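Local coordinates for protein SusD homolog (Bacteroides thetaiotaomicron VPI-5482, PDB 3FDH) that probably binds glycans at the outer membrane, as a SusD/RagB-family lipoprotein with a mostly helical, TPR-related fold, at residues 222-227 against 344-349; 332-337 against 428-433; 415-420 against 435-440. One frame throughout, in Å; residues are numbered along the deposited sequence.

Interaction 1: residues 222-227 against 344-349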
loop_
_atom_site.group_PDB
_atom_site.type_symbol
_atom_site.label_atom_id
_atom_site.label_comp_id
_atom_site.label_asym_id
_atom_site.label_seq_id
_atom_site.Cartn_x
_atom_site.Cartn_y
_atom_site.Cartn_z
ATOM N N LYS A 222 -1.364 8.978 20.649
ATOM C CA LYS A 222 -2.519 9.169 19.778
ATOM C C LYS A 222 -2.695 7.945 18.897
ATOM O O LYS A 222 -3.799 7.449 18.700
ATOM C CB LYS A 222 -2.371 10.424 18.928
ATOM C CG LYS A 222 -2.701 11.682 19.710
ATOM C CD LYS A 222 -2.223 12.932 19.057
ATOM C CE LYS A 222 -2.753 13.083 17.660
ATOM N NZ LYS A 222 -1.917 14.078 16.905
ATOM N N VAL A 223 -1.591 7.456 18.366
ATOM C CA VAL A 223 -1.632 6.299 17.475
ATOM C C VAL A 223 -2.269 5.155 18.251
ATOM O O VAL A 223 -3.215 4.536 17.799
ATOM C CB VAL A 223 -0.223 5.878 16.939
ATOM C CG1 VAL A 223 -0.284 4.484 16.292
ATOM C CG2 VAL A 223 0.338 6.940 15.961
ATOM N N LEU A 224 -1.815 4.952 19.478
ATOM C CA LEU A 224 -2.386 3.852 20.311
ATOM C C LEU A 224 -3.880 4.011 20.580
ATOM O O LEU A 224 -4.658 3.028 20.620
ATOM C CB LEU A 224 -1.662 3.726 21.653
ATOM C CG LEU A 224 -0.224 3.273 21.561
ATOM C CD1 LEU A 224 0.348 3.216 22.986
ATOM C CD2 LEU A 224 -0.161 1.918 20.838
ATOM N N ASP A 225 -4.284 5.254 20.784
ATOM C CA ASP A 225 -5.697 5.553 21.025
ATOM C C ASP A 225 -6.525 5.269 19.767
ATOM O O ASP A 225 -7.568 4.626 19.829
ATOM C CB ASP A 225 -5.854 7.016 21.449
ATOM C CG ASP A 225 -7.292 7.415 21.706
ATOM O OD1 ASP A 225 -8.036 6.687 22.388
ATOM O OD2 ASP A 225 -7.659 8.508 21.254
ATOM N N TYR A 226 -6.030 5.754 18.643
ATOM C CA TYR A 226 -6.714 5.575 17.355
ATOM C C TYR A 226 -6.812 4.084 17.031
ATOM O O TYR A 226 -7.829 3.615 16.556
ATOM C CB TYR A 226 -5.993 6.289 16.214
ATOM C CG TYR A 226 -5.909 7.787 16.390
ATOM C CD1 TYR A 226 -6.898 8.486 17.069
ATOM C CD2 TYR A 226 -4.866 8.510 15.840
ATOM C CE1 TYR A 226 -6.810 9.856 17.237
ATOM C CE2 TYR A 226 -4.795 9.893 15.997
ATOM C CZ TYR A 226 -5.757 10.546 16.682
ATOM O OH TYR A 226 -5.651 11.915 16.813
ATOM N N VAL A 227 -5.738 3.355 17.289
ATOM C CA VAL A 227 -5.754 1.904 17.076
ATOM C C VAL A 227 -6.843 1.262 17.904
ATOM O O VAL A 227 -7.519 0.326 17.467
ATOM C CB VAL A 227 -4.400 1.232 17.435
ATOM C CG1 VAL A 227 -4.544 -0.262 17.550
ATOM C CG2 VAL A 227 -3.319 1.587 16.412
ATOM N N GLU A 344 4.852 -0.401 16.579
ATOM C CA GLU A 344 5.854 0.634 16.326
ATOM C C GLU A 344 5.714 1.756 17.384
ATOM O O GLU A 344 6.691 2.311 17.920
ATOM C CB GLU A 344 5.718 1.250 14.944
ATOM C CG GLU A 344 6.761 2.314 14.735
ATOM C CD GLU A 344 6.697 2.976 13.426
ATOM O OE1 GLU A 344 5.747 2.653 12.633
ATOM O OE2 GLU A 344 7.663 3.760 13.177
ATOM N N ALA A 345 4.468 2.101 17.660
ATOM C CA ALA A 345 4.203 3.151 18.654
ATOM C C ALA A 345 4.746 2.749 20.018
ATOM O O ALA A 345 5.398 3.536 20.703
ATOM C CB ALA A 345 2.683 3.485 18.729
ATOM N N LEU A 346 4.506 1.511 20.414
ATOM C CA LEU A 346 5.001 1.029 21.720
ATOM C C LEU A 346 6.518 1.008 21.756
ATOM O O LEU A 346 7.145 1.491 22.700
ATOM C CB LEU A 346 4.416 -0.353 22.067
ATOM C CG LEU A 346 2.910 -0.349 22.414
ATOM C CD1 LEU A 346 2.313 -1.691 22.137
ATOM C CD2 LEU A 346 2.618 0.122 23.833
ATOM N N CYS A 347 7.122 0.516 20.693
ATOM C CA CYS A 347 8.583 0.500 20.617
ATOM C C CYS A 347 9.126 1.895 20.820
ATOM O O CYS A 347 9.981 2.148 21.636
ATOM C CB CYS A 347 9.052 -0.001 19.253
ATOM S SG CYS A 347 8.898 -1.802 19.027
ATOM N N ARG A 348 8.638 2.808 20.026
ATOM C CA ARG A 348 9.147 4.176 20.107
ATOM C C ARG A 348 8.854 4.838 21.465
ATOM O O ARG A 348 9.527 5.807 21.842
ATOM C CB ARG A 348 8.635 5.017 18.958
ATOM C CG ARG A 348 9.183 4.551 17.629
ATOM C CD ARG A 348 8.777 5.453 16.535
ATOM N NE ARG A 348 9.130 4.921 15.219
ATOM C CZ ARG A 348 10.306 5.042 14.615
ATOM N NH1 ARG A 348 11.330 5.671 15.150
ATOM N NH2 ARG A 348 10.472 4.482 13.445
ATOM N N LEU A 349 7.877 4.297 22.192
ATOM C CA LEU A 349 7.523 4.780 23.545
ATOM C C LEU A 349 8.352 4.039 24.576
ATOM O O LEU A 349 8.205 4.228 25.784
ATOM C CB LEU A 349 6.021 4.624 23.868
ATOM C CG LEU A 349 5.123 5.714 23.266
ATOM C CD1 LEU A 349 3.674 5.265 23.210
ATOM C CD2 LEU A 349 5.322 7.028 24.022
#

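Interaction 2: residues 332-337 against 428-433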
loop_
_atom_site.group_PDB
_atom_site.type_symbol
_atom_site.label_atom_id
_atom_site.label_comp_id
_atom_site.label_asym_id
_atom_site.label_seq_id
_atom_site.Cartn_x
_atom_site.Cartn_y
_atom_site.Cartn_z
ATOM N N LEU A 332 -7.118 -1.747 1.494
ATOM C CA LEU A 332 -6.944 -0.288 1.615
ATOM C C LEU A 332 -6.230 -0.032 2.924
ATOM O O LEU A 332 -5.443 0.906 3.044
ATOM C CB LEU A 332 -8.229 0.496 1.504
ATOM C CG LEU A 332 -8.853 0.545 0.105
ATOM C CD1 LEU A 332 -10.109 1.459 0.086
ATOM C CD2 LEU A 332 -7.865 1.032 -0.943
HETATM N N MSE A 333 -6.506 -0.892 3.901
HETATM C CA MSE A 333 -5.741 -0.861 5.142
HETATM C C MSE A 333 -6.021 -2.115 5.902
HETATM O O MSE A 333 -7.189 -2.425 6.206
HETATM C CB MSE A 333 -6.000 0.402 5.972
HETATM C CG MSE A 333 -4.906 0.584 7.068
HETATM SE SE MSE A 333 -5.310 1.927 8.417
HETATM C CE MSE A 333 -3.934 1.385 9.670
ATOM N N SER A 334 -4.939 -2.855 6.151
ATOM C CA SER A 334 -5.021 -4.148 6.825
ATOM C C SER A 334 -4.969 -4.111 8.337
ATOM O O SER A 334 -4.472 -3.182 8.976
ATOM C CB SER A 334 -3.943 -5.068 6.314
ATOM O OG SER A 334 -2.661 -4.591 6.674
ATOM N N TYR A 335 -5.522 -5.182 8.910
ATOM C CA TYR A 335 -5.457 -5.342 10.329
ATOM C C TYR A 335 -4.004 -5.484 10.744
ATOM O O TYR A 335 -3.572 -4.908 11.746
ATOM C CB TYR A 335 -6.257 -6.554 10.774
ATOM C CG TYR A 335 -6.122 -6.916 12.245
ATOM C CD1 TYR A 335 -6.582 -6.087 13.252
ATOM C CD2 TYR A 335 -5.553 -8.134 12.622
ATOM C CE1 TYR A 335 -6.433 -6.441 14.584
ATOM C CE2 TYR A 335 -5.438 -8.503 13.943
ATOM C CZ TYR A 335 -5.871 -7.668 14.915
ATOM O OH TYR A 335 -5.751 -8.088 16.229
ATOM N N HIS A 336 -3.222 -6.189 9.931
ATOM C CA HIS A 336 -1.807 -6.400 10.284
ATOM C C HIS A 336 -1.083 -5.078 10.294
ATOM O O HIS A 336 -0.281 -4.837 11.182
ATOM C CB HIS A 336 -1.038 -7.501 9.488
ATOM C CG HIS A 336 -1.160 -7.425 8.005
ATOM N ND1 HIS A 336 -2.222 -7.997 7.317
ATOM C CD2 HIS A 336 -0.338 -6.883 7.068
ATOM C CE1 HIS A 336 -2.048 -7.782 6.020
ATOM N NE2 HIS A 336 -0.926 -7.090 5.849
ATOM N N GLU A 337 -1.370 -4.229 9.316
ATOM C CA GLU A 337 -0.726 -2.907 9.282
ATOM C C GLU A 337 -1.058 -2.151 10.565
ATOM O O GLU A 337 -0.214 -1.495 11.172
ATOM C CB GLU A 337 -1.146 -2.045 8.077
ATOM C CG GLU A 337 -0.596 -0.659 8.206
ATOM C CD GLU A 337 -1.063 0.343 7.166
ATOM O OE1 GLU A 337 -1.639 -0.002 6.107
ATOM O OE2 GLU A 337 -0.895 1.521 7.458
ATOM N N SER A 428 -1.966 -7.840 -2.031
ATOM C CA SER A 428 -2.933 -6.997 -1.294
ATOM C C SER A 428 -2.916 -5.494 -1.569
ATOM O O SER A 428 -3.777 -4.758 -1.062
ATOM C CB SER A 428 -2.823 -7.232 0.227
ATOM O OG SER A 428 -2.973 -8.607 0.550
ATOM N N GLY A 429 -1.928 -5.052 -2.338
ATOM C CA GLY A 429 -1.741 -3.632 -2.648
ATOM C C GLY A 429 -0.993 -2.873 -1.566
ATOM O O GLY A 429 -1.117 -1.664 -1.467
ATOM N N GLU A 430 -0.193 -3.574 -0.766
ATOM C CA GLU A 430 0.510 -2.940 0.396
ATOM C C GLU A 430 1.910 -2.375 0.159
ATOM O O GLU A 430 2.513 -1.761 1.062
ATOM C CB GLU A 430 0.501 -3.895 1.600
ATOM C CG GLU A 430 -0.899 -4.153 2.120
ATOM C CD GLU A 430 -0.919 -4.936 3.425
ATOM O OE1 GLU A 430 -0.469 -6.107 3.433
ATOM O OE2 GLU A 430 -1.401 -4.374 4.441
ATOM N N ALA A 431 2.411 -2.528 -1.069
ATOM C CA ALA A 431 3.761 -2.048 -1.398
ATOM C C ALA A 431 3.721 -0.556 -1.337
ATOM O O ALA A 431 4.684 0.129 -0.970
ATOM C CB ALA A 431 4.224 -2.528 -2.773
ATOM N N THR A 432 2.564 -0.051 -1.702
ATOM C CA THR A 432 2.363 1.402 -1.724
ATOM C C THR A 432 2.724 1.956 -0.337
ATOM O O THR A 432 3.554 2.853 -0.152
ATOM C CB THR A 432 0.876 1.703 -2.057
ATOM O OG1 THR A 432 0.624 1.379 -3.437
ATOM C CG2 THR A 432 0.521 3.147 -1.828
ATOM N N GLU A 433 2.100 1.382 0.664
ATOM C CA GLU A 433 2.324 1.822 2.050
ATOM C C GLU A 433 3.738 1.449 2.548
ATOM O O GLU A 433 4.349 2.184 3.296
ATOM C CB GLU A 433 1.200 1.299 2.950
ATOM C CG GLU A 433 1.266 1.707 4.401
ATOM C CD GLU A 433 1.135 3.207 4.626
ATOM O OE1 GLU A 433 0.771 3.940 3.708
ATOM O OE2 GLU A 433 1.363 3.636 5.773
HETATM O O HOH W 1 -2.558 -2.092 4.659
HETATM O O HOH W 2 1.419 2.423 8.224
#

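Interaction 3: residues 415-420 against 435-440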
loop_
_atom_site.group_PDB
_atom_site.type_symbol
_atom_site.label_atom_id
_atom_site.label_comp_id
_atom_site.label_asym_id
_atom_site.label_seq_id
_atom_site.Cartn_x
_atom_site.Cartn_y
_atom_site.Cartn_z
ATOM N N GLU A 415 13.269 -4.853 14.510
ATOM C CA GLU A 415 12.583 -6.127 14.235
ATOM C C GLU A 415 11.126 -5.918 13.838
ATOM O O GLU A 415 10.605 -6.550 12.920
ATOM C CB GLU A 415 12.693 -7.080 15.411
ATOM C CG GLU A 415 12.036 -8.414 15.139
ATOM C CD GLU A 415 12.641 -9.228 13.952
ATOM O OE1 GLU A 415 13.787 -8.989 13.493
ATOM O OE2 GLU A 415 11.947 -10.163 13.494
ATOM N N THR A 416 10.483 -5.010 14.546
ATOM C CA THR A 416 9.114 -4.635 14.258
ATOM C C THR A 416 8.967 -4.135 12.824
ATOM O O THR A 416 8.070 -4.539 12.111
ATOM C CB THR A 416 8.560 -3.585 15.280
ATOM O OG1 THR A 416 8.526 -4.188 16.593
ATOM C CG2 THR A 416 7.115 -3.053 14.865
HETATM N N MSE A 417 9.883 -3.308 12.353
HETATM C CA MSE A 417 9.697 -2.726 11.050
HETATM C C MSE A 417 10.083 -3.716 9.944
HETATM O O MSE A 417 9.506 -3.688 8.837
HETATM C CB MSE A 417 10.490 -1.449 10.963
HETATM C CG MSE A 417 10.128 -0.394 12.030
HETATM SE SE MSE A 417 8.247 0.026 11.972
HETATM C CE MSE A 417 8.208 0.698 10.157
ATOM N N ILE A 418 11.053 -4.586 10.257
ATOM C CA ILE A 418 11.417 -5.696 9.331
ATOM C C ILE A 418 10.190 -6.591 9.128
ATOM O O ILE A 418 9.847 -6.980 8.008
ATOM C CB ILE A 418 12.627 -6.526 9.811
ATOM C CG1 ILE A 418 13.907 -5.672 9.708
ATOM C CG2 ILE A 418 12.771 -7.753 8.935
ATOM C CD1 ILE A 418 15.208 -6.291 10.344
ATOM N N GLN A 419 9.520 -6.894 10.225
ATOM C CA GLN A 419 8.334 -7.723 10.187
ATOM C C GLN A 419 7.181 -7.044 9.453
ATOM O O GLN A 419 6.430 -7.702 8.723
ATOM C CB GLN A 419 7.915 -8.225 11.605
ATOM C CG GLN A 419 8.902 -9.250 12.212
ATOM C CD GLN A 419 9.113 -10.497 11.321
ATOM O OE1 GLN A 419 8.164 -11.032 10.738
ATOM N NE2 GLN A 419 10.354 -10.963 11.234
ATOM N N LYS A 420 7.067 -5.723 9.583
ATOM C CA LYS A 420 6.007 -4.997 8.908
ATOM C C LYS A 420 6.271 -5.156 7.428
ATOM O O LYS A 420 5.397 -5.451 6.647
ATOM C CB LYS A 420 5.999 -3.510 9.329
ATOM C CG LYS A 420 4.849 -2.720 8.787
ATOM C CD LYS A 420 4.820 -1.283 9.268
ATOM C CE LYS A 420 3.484 -0.594 9.018
ATOM N NZ LYS A 420 3.644 0.939 9.083
ATOM N N TYR A 435 6.383 1.446 0.947
ATOM C CA TYR A 435 7.253 2.461 0.332
ATOM C C TYR A 435 7.217 3.804 1.103
ATOM O O TYR A 435 8.237 4.475 1.255
ATOM C CB TYR A 435 6.856 2.625 -1.113
ATOM C CG TYR A 435 7.566 3.722 -1.831
ATOM C CD1 TYR A 435 8.920 3.597 -2.188
ATOM C CD2 TYR A 435 6.881 4.844 -2.231
ATOM C CE1 TYR A 435 9.564 4.605 -2.859
ATOM C CE2 TYR A 435 7.504 5.836 -2.913
ATOM C CZ TYR A 435 8.840 5.717 -3.241
ATOM O OH TYR A 435 9.386 6.745 -3.941
ATOM N N ASN A 436 6.061 4.136 1.647
ATOM C CA ASN A 436 5.931 5.265 2.567
ATOM C C ASN A 436 6.747 4.984 3.819
ATOM O O ASN A 436 7.516 5.819 4.244
ATOM C CB ASN A 436 4.492 5.535 2.968
ATOM C CG ASN A 436 3.650 6.040 1.825
ATOM O OD1 ASN A 436 4.148 6.795 0.972
ATOM N ND2 ASN A 436 2.366 5.619 1.787
ATOM N N ASP A 437 6.584 3.800 4.414
ATOM C CA ASP A 437 7.326 3.487 5.629
ATOM C C ASP A 437 8.824 3.559 5.391
ATOM O O ASP A 437 9.599 4.038 6.217
ATOM C CB ASP A 437 7.022 2.073 6.136
ATOM C CG ASP A 437 5.654 1.940 6.885
ATOM O OD1 ASP A 437 5.287 2.824 7.689
ATOM O OD2 ASP A 437 5.013 0.872 6.765
ATOM N N PHE A 438 9.243 3.158 4.195
ATOM C CA PHE A 438 10.684 3.051 3.907
ATOM C C PHE A 438 11.271 4.426 3.866
ATOM O O PHE A 438 12.333 4.721 4.435
ATOM C CB PHE A 438 10.958 2.348 2.537
ATOM C CG PHE A 438 12.414 2.087 2.306
ATOM C CD1 PHE A 438 13.030 0.976 2.821
ATOM C CD2 PHE A 438 13.179 2.996 1.654
ATOM C CE1 PHE A 438 14.374 0.787 2.666
ATOM C CE2 PHE A 438 14.509 2.806 1.479
ATOM C CZ PHE A 438 15.122 1.703 1.987
ATOM N N ARG A 439 10.552 5.284 3.185
ATOM C CA ARG A 439 10.994 6.650 3.028
ATOM C C ARG A 439 10.890 7.424 4.355
ATOM O O ARG A 439 11.675 8.320 4.652
ATOM C CB ARG A 439 10.196 7.371 1.938
ATOM C CG ARG A 439 10.477 6.868 0.550
ATOM C CD ARG A 439 9.667 7.708 -0.441
ATOM N NE ARG A 439 8.238 7.474 -0.297
ATOM C CZ ARG A 439 7.290 8.281 -0.723
ATOM N NH1 ARG A 439 7.626 9.422 -1.259
ATOM N NH2 ARG A 439 6.039 7.973 -0.525
ATOM N N ARG A 440 9.938 7.037 5.177
ATOM C CA ARG A 440 9.773 7.713 6.469
ATOM C C ARG A 440 10.984 7.343 7.295
ATOM O O ARG A 440 11.560 8.211 7.959
ATOM C CB ARG A 440 8.471 7.331 7.153
ATOM C CG ARG A 440 8.361 7.820 8.576
ATOM C CD ARG A 440 6.980 7.616 9.145
ATOM N NE ARG A 440 6.544 6.236 9.145
ATOM C CZ ARG A 440 6.767 5.387 10.157
ATOM N NH1 ARG A 440 7.459 5.772 11.230
ATOM N NH2 ARG A 440 6.345 4.152 10.056
#

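Interaction 1: residues 222-227 against 344-349
Leu224 carries most of this apolar contact between helix 216-228 and the C-terminal end of helix 335-348. Its two methyls divide the work. Leu224 CD1 lies 3.9 Å from CD2 of Leu346 and also touches CD1 of Leu349. Leu224 CD2 rests on the CB methyl of Ala345, at 3.9 Å. The Leu224 and Leu346 side chains lie crosswise, whereas Leu224 and Leu349 meet tip to tip. Val223 adds one more branch. Val223 CG1, anti to the backbone N (chi1 167°), sits 4.0 Å from Ala345 CB. That small methyl therefore takes Val223 and Leu224 together.

The backbones run nearly antiparallel, at 151°, with the axes of the short segments 9.8 Å apart. They come closest at Val223 and Ala345, whose CA atoms are 6.7 Å apart. The short alanine side chain suits this approach. Leu349 lies just past the helix end and also touches Tyr220 and Glu221.

The charged groups lie away from this seam. NE and NH2 of Arg348 both bond to Glu344 OE2, the NE bond being 2.8 Å long. Arg348 NH1 pairs with Glu446. No hydrogen bond or salt bridge joins the two segments, so what holds them here is methyl packing between helix 216-228 and the end of helix 335-348 with the residue after it, within a helical, TPR-related fold.

Interaction 2: residues 332-337 against 428-433
Glu430 meets both Ser334 and His336, in a buried polar contact at the start of two helices. Ser334 is the N-cap of helix 335-348, and His336 with Glu430 forms a His-carboxylate hydrogen bond. The ring and the carboxylate approach each other from opposing sides, with their planes 82° apart. His336 NE2 donates to Glu430 OE1 at 2.6 Å, and the N-H...O angle is 162°. The oxygen uses its syn lone pair and lies in the plane of the ring, at its edge. Ser334 OG donates to the other oxygen, Glu430 OE2, at 2.6 Å. Both oxygens of one carboxylate are thus tied to the other segment.

The next shell positions the serine. Ser334 OG accepts from Glu337 N at 3.0 Å, the capping bond. It also lies over the centre of the His336 ring, on one face. The His336 ring reaches this place with CG between the backbone N and the carbonyl carbon (chi1 50°). A water accepts from Ser334 N and contacts Glu430 OE2 and Glu337 OE1, linking the cap to both acids.

Farther out, the Glu337 and Glu433 side chains run roughly perpendicular, yet their carboxylate planes are nearly parallel. Arg204 pairs with Glu337 and Arg208 with Glu433, both from helix 191-208, which probably offsets the close like charges. The second segment is also anchored from helix 40-48, where Asn42 accepts from Ala431 N and Thr432 N. A second water donates to both acids, bridging Glu337 OE2 at 2.6 Å and Glu433 OE2 at 2.7 Å.

Interaction 3: residues 415-420 against 435-440
The Arg440 guanidinium has Asp437 OD1 at its edge, in plane, with Lys420 NZ also near the plane, beyond the same NH2. The methyl CE of selenomethionine Met417 approaches it obliquely, 3.9 Å from Arg440 NH2. The Asp437 carboxylate is met differently by its two cations. Lys420 NZ reaches Asp437 OD2 on the syn side, at 2.7 Å, and makes a weak bond to Asp437 OD1. Arg440 NH2 comes to Asp437 OD1 from above the carboxylate plane, at 2.9 Å and with an N-H...O angle of 163°. Together Lys420, Asp437 and Arg440 form a salt-bridge network. Lys420 spans the gap with an extended chain, its CG anti to the backbone N (chi1 -174°). Lys420 NZ is 4.3 Å from Arg440 NH2, and the shared acid probably offsets the two positive charges. Met417 bends at chi2 and chi3 to bring CE against the arginine.

Segment axes 11.4 Å apart suit these long bridging side chains. Helices 412-423 and 431-443 follow one another in the chain and pack nearly antiparallel, as a helical hairpin. Helix 335-348 lies against the pair: Glu344 takes Arg440 NH1 and touches Met417, while Phe340 packs on Lys420.

Overall arrangement
From the N terminus, the first segment involved, on helix 216-228, meets the end of helix 335-348, 117 residues on, in interaction 1. The start of that same helix has by then opened interaction 2, which closes 91 residues on, at 428-433. Interactions 1 and 2 therefore cross. Interaction 3 begins inside the loop of interaction 2 and ends beyond it, so these two cross as well. It is the most local, with 14 residues between its segments, and lies in series after interaction 1. Interactions 1 and 3 touch directly. Interactions 2 and 3 also touch and share helix 431-443. Together they tie helices 216-228, 335-348, 412-423 and 431-443 into one helical body.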